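Local coordinates for major exported protein (Pseudomonas aeruginosa, PDB 3HE1) that is a secreted Hcp-family protein that, as in its relatives, probably assembles into hexameric rings forming the tube of a type VI secretion system, at residues V90-V95 with V166-R171. Numbering follows the deposited sequence.
Sequences VVITKV and VHFTYR
V90, V91 and I92 pair with F168, H167 and V166 where strands 90-95 and 166-169 run antiparallel in the curled β-sheet of the Hcp fold, axes 4.7 Å apart at closest approach and 155° between directions. V90 N donates to F168 O (2.7 Å) and F168 N to V90 O (2.8 Å); I92 N to V166 O and V166 N to I92 O are both 3.0 Å. Three donors lie in the plane of the carbonyl they meet; V166 N lies 39° out of that of I92. V91 and H167 form the non-hydrogen-bonded pair between, side chains side by side on one sheet face; V91 CG1 lies over the imidazole, 3.6 Å from the H167 ring centroid, a CH-pi contact. On the other face V90, I92, V166 and F168 are buried, packed also against F66 of adjoining strand 61-71 and M29 and L137 of strands that pair with neither of these two. There I92 CG1, placed between backbone N and carbonyl carbon (chi1 65°), lies in the F168 ring plane at its edge, 3.6 Å from F168 CE2, while V166 CG1 covers one ring face toward its rim. Beyond the strand end, Y170, its hydroxyl hydrogen-bonded to H87, crosses V90 at about a right angle, bringing V90 CG2 within 3.4 Å of Y170 CE2.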
loop_
_atom_site.group_PDB
_atom_site.type_symbol
_atom_site.label_atom_id
_atom_site.label_comp_id
_atom_site.label_asym_id
_atom_site.label_seq_id
_atom_site.Cartn_x
_atom_site.Cartn_y
_atom_site.Cartn_z
ATOM N N VAL A 90 20.522 -4.627 14.486
ATOM C CA VAL A 90 20.479 -5.566 13.368
ATOM C C VAL A 90 19.195 -6.370 13.458
ATOM O O VAL A 90 18.773 -6.750 14.551
ATOM C CB VAL A 90 21.706 -6.493 13.312
ATOM C CG1 VAL A 90 21.545 -7.533 12.197
ATOM C CG2 VAL A 90 22.961 -5.677 13.091
ATOM N N VAL A 91 18.567 -6.608 12.309
ATOM C CA VAL A 91 17.238 -7.189 12.288
ATOM C C VAL A 91 17.161 -8.373 11.346
ATOM O O VAL A 91 17.203 -8.212 10.131
ATOM C CB VAL A 91 16.218 -6.157 11.833
ATOM C CG1 VAL A 91 14.808 -6.630 12.167
ATOM C CG2 VAL A 91 16.503 -4.811 12.480
ATOM N N ILE A 92 17.048 -9.571 11.894
ATOM C CA ILE A 92 16.922 -10.744 11.040
ATOM C C ILE A 92 15.513 -11.333 11.109
ATOM O O ILE A 92 14.685 -10.914 11.910
ATOM C CB ILE A 92 18.028 -11.812 11.324
ATOM C CG1 ILE A 92 17.900 -12.404 12.730
ATOM C CG2 ILE A 92 19.387 -11.199 11.178
ATOM C CD1 ILE A 92 17.040 -13.672 12.815
ATOM N N THR A 93 15.241 -12.292 10.240
ATOM C CA THR A 93 13.964 -12.978 10.239
ATOM C C THR A 93 14.242 -14.451 10.024
ATOM O O THR A 93 15.103 -14.812 9.224
ATOM C CB THR A 93 13.007 -12.454 9.131
ATOM O OG1 THR A 93 12.687 -11.079 9.375
ATOM C CG2 THR A 93 11.714 -13.261 9.105
ATOM N N LYS A 94 13.519 -15.291 10.757
ATOM C CA LYS A 94 13.646 -16.732 10.648
ATOM C C LYS A 94 12.240 -17.332 10.704
ATOM O O LYS A 94 11.265 -16.587 10.733
ATOM C CB LYS A 94 14.519 -17.237 11.799
ATOM C CG LYS A 94 14.409 -16.382 13.064
ATOM C CD LYS A 94 15.376 -16.827 14.163
ATOM C CE LYS A 94 15.225 -18.323 14.551
ATOM N NZ LYS A 94 13.911 -18.686 15.173
ATOM N N VAL A 95 12.134 -18.661 10.688
ATOM C CA VAL A 95 10.871 -19.341 10.993
ATOM C C VAL A 95 10.944 -19.909 12.428
ATOM O O VAL A 95 12.022 -19.967 13.018
ATOM C CB VAL A 95 10.593 -20.493 10.002
ATOM C CG1 VAL A 95 10.048 -19.972 8.675
ATOM C CG2 VAL A 95 11.853 -21.292 9.774
ATOM N N VAL A 166 14.001 -11.113 14.780
ATOM C CA VAL A 166 14.772 -10.826 15.988
ATOM C C VAL A 166 15.737 -9.656 15.805
ATOM O O VAL A 166 16.401 -9.558 14.779
ATOM C CB VAL A 166 15.549 -12.061 16.458
ATOM C CG1 VAL A 166 16.341 -11.739 17.719
ATOM C CG2 VAL A 166 14.589 -13.220 16.696
ATOM N N HIS A 167 15.807 -8.783 16.812
ATOM C CA HIS A 167 16.656 -7.590 16.768
ATOM C C HIS A 167 17.783 -7.621 17.780
ATOM O O HIS A 167 17.560 -7.862 18.965
ATOM C CB HIS A 167 15.840 -6.342 17.046
ATOM C CG HIS A 167 14.609 -6.240 16.230
ATOM N ND1 HIS A 167 14.179 -5.059 15.674
ATOM C CD2 HIS A 167 13.700 -7.183 15.860
ATOM C CE1 HIS A 167 13.056 -5.267 15.010
ATOM N NE2 HIS A 167 12.750 -6.552 15.105
ATOM N N PHE A 168 18.990 -7.337 17.302
ATOM C CA PHE A 168 20.165 -7.293 18.145
ATOM C C PHE A 168 20.772 -5.895 18.125
ATOM O O PHE A 168 20.886 -5.266 17.074
ATOM C CB PHE A 168 21.232 -8.253 17.632
ATOM C CG PHE A 168 20.716 -9.601 17.211
ATOM C CD1 PHE A 168 20.885 -10.712 18.038
ATOM C CD2 PHE A 168 20.108 -9.775 15.972
ATOM C CE1 PHE A 168 20.436 -11.977 17.647
ATOM C CE2 PHE A 168 19.652 -11.024 15.572
ATOM C CZ PHE A 168 19.823 -12.131 16.412
ATOM N N THR A 169 21.162 -5.406 19.290
ATOM C CA THR A 169 22.169 -4.378 19.335
ATOM C C THR A 169 23.483 -5.135 19.556
ATOM O O THR A 169 23.478 -6.369 19.617
ATOM C CB THR A 169 21.887 -3.336 20.422
ATOM O OG1 THR A 169 21.941 -3.953 21.713
ATOM C CG2 THR A 169 20.509 -2.702 20.185
ATOM N N TYR A 170 24.595 -4.408 19.631
ATOM C CA TYR A 170 25.928 -5.011 19.688
ATOM C C TYR A 170 26.982 -3.945 19.953
ATOM O O TYR A 170 26.743 -2.755 19.772
ATOM C CB TYR A 170 26.267 -5.671 18.358
ATOM C CG TYR A 170 26.062 -4.717 17.214
ATOM C CD1 TYR A 170 27.001 -3.738 16.921
ATOM C CD2 TYR A 170 24.910 -4.771 16.449
ATOM C CE1 TYR A 170 26.803 -2.852 15.882
ATOM C CE2 TYR A 170 24.705 -3.897 15.410
ATOM C CZ TYR A 170 25.651 -2.938 15.128
ATOM O OH TYR A 170 25.431 -2.060 14.090
ATOM N N ARG A 171 28.155 -4.387 20.372
ATOM C CA ARG A 171 29.251 -3.480 20.636
ATOM C C ARG A 171 30.053 -3.264 19.350
ATOM O O ARG A 171 30.777 -2.283 19.212
ATOM C CB ARG A 171 30.134 -4.038 21.757
ATOM C CG ARG A 171 31.513 -3.399 21.843
ATOM C CD ARG A 171 32.488 -4.212 22.698
ATOM N NE ARG A 171 32.738 -5.577 22.215
ATOM C CZ ARG A 171 33.850 -5.977 21.596
ATOM N NH1 ARG A 171 34.831 -5.116 21.350
ATOM N NH2 ARG A 171 33.983 -7.243 21.219
#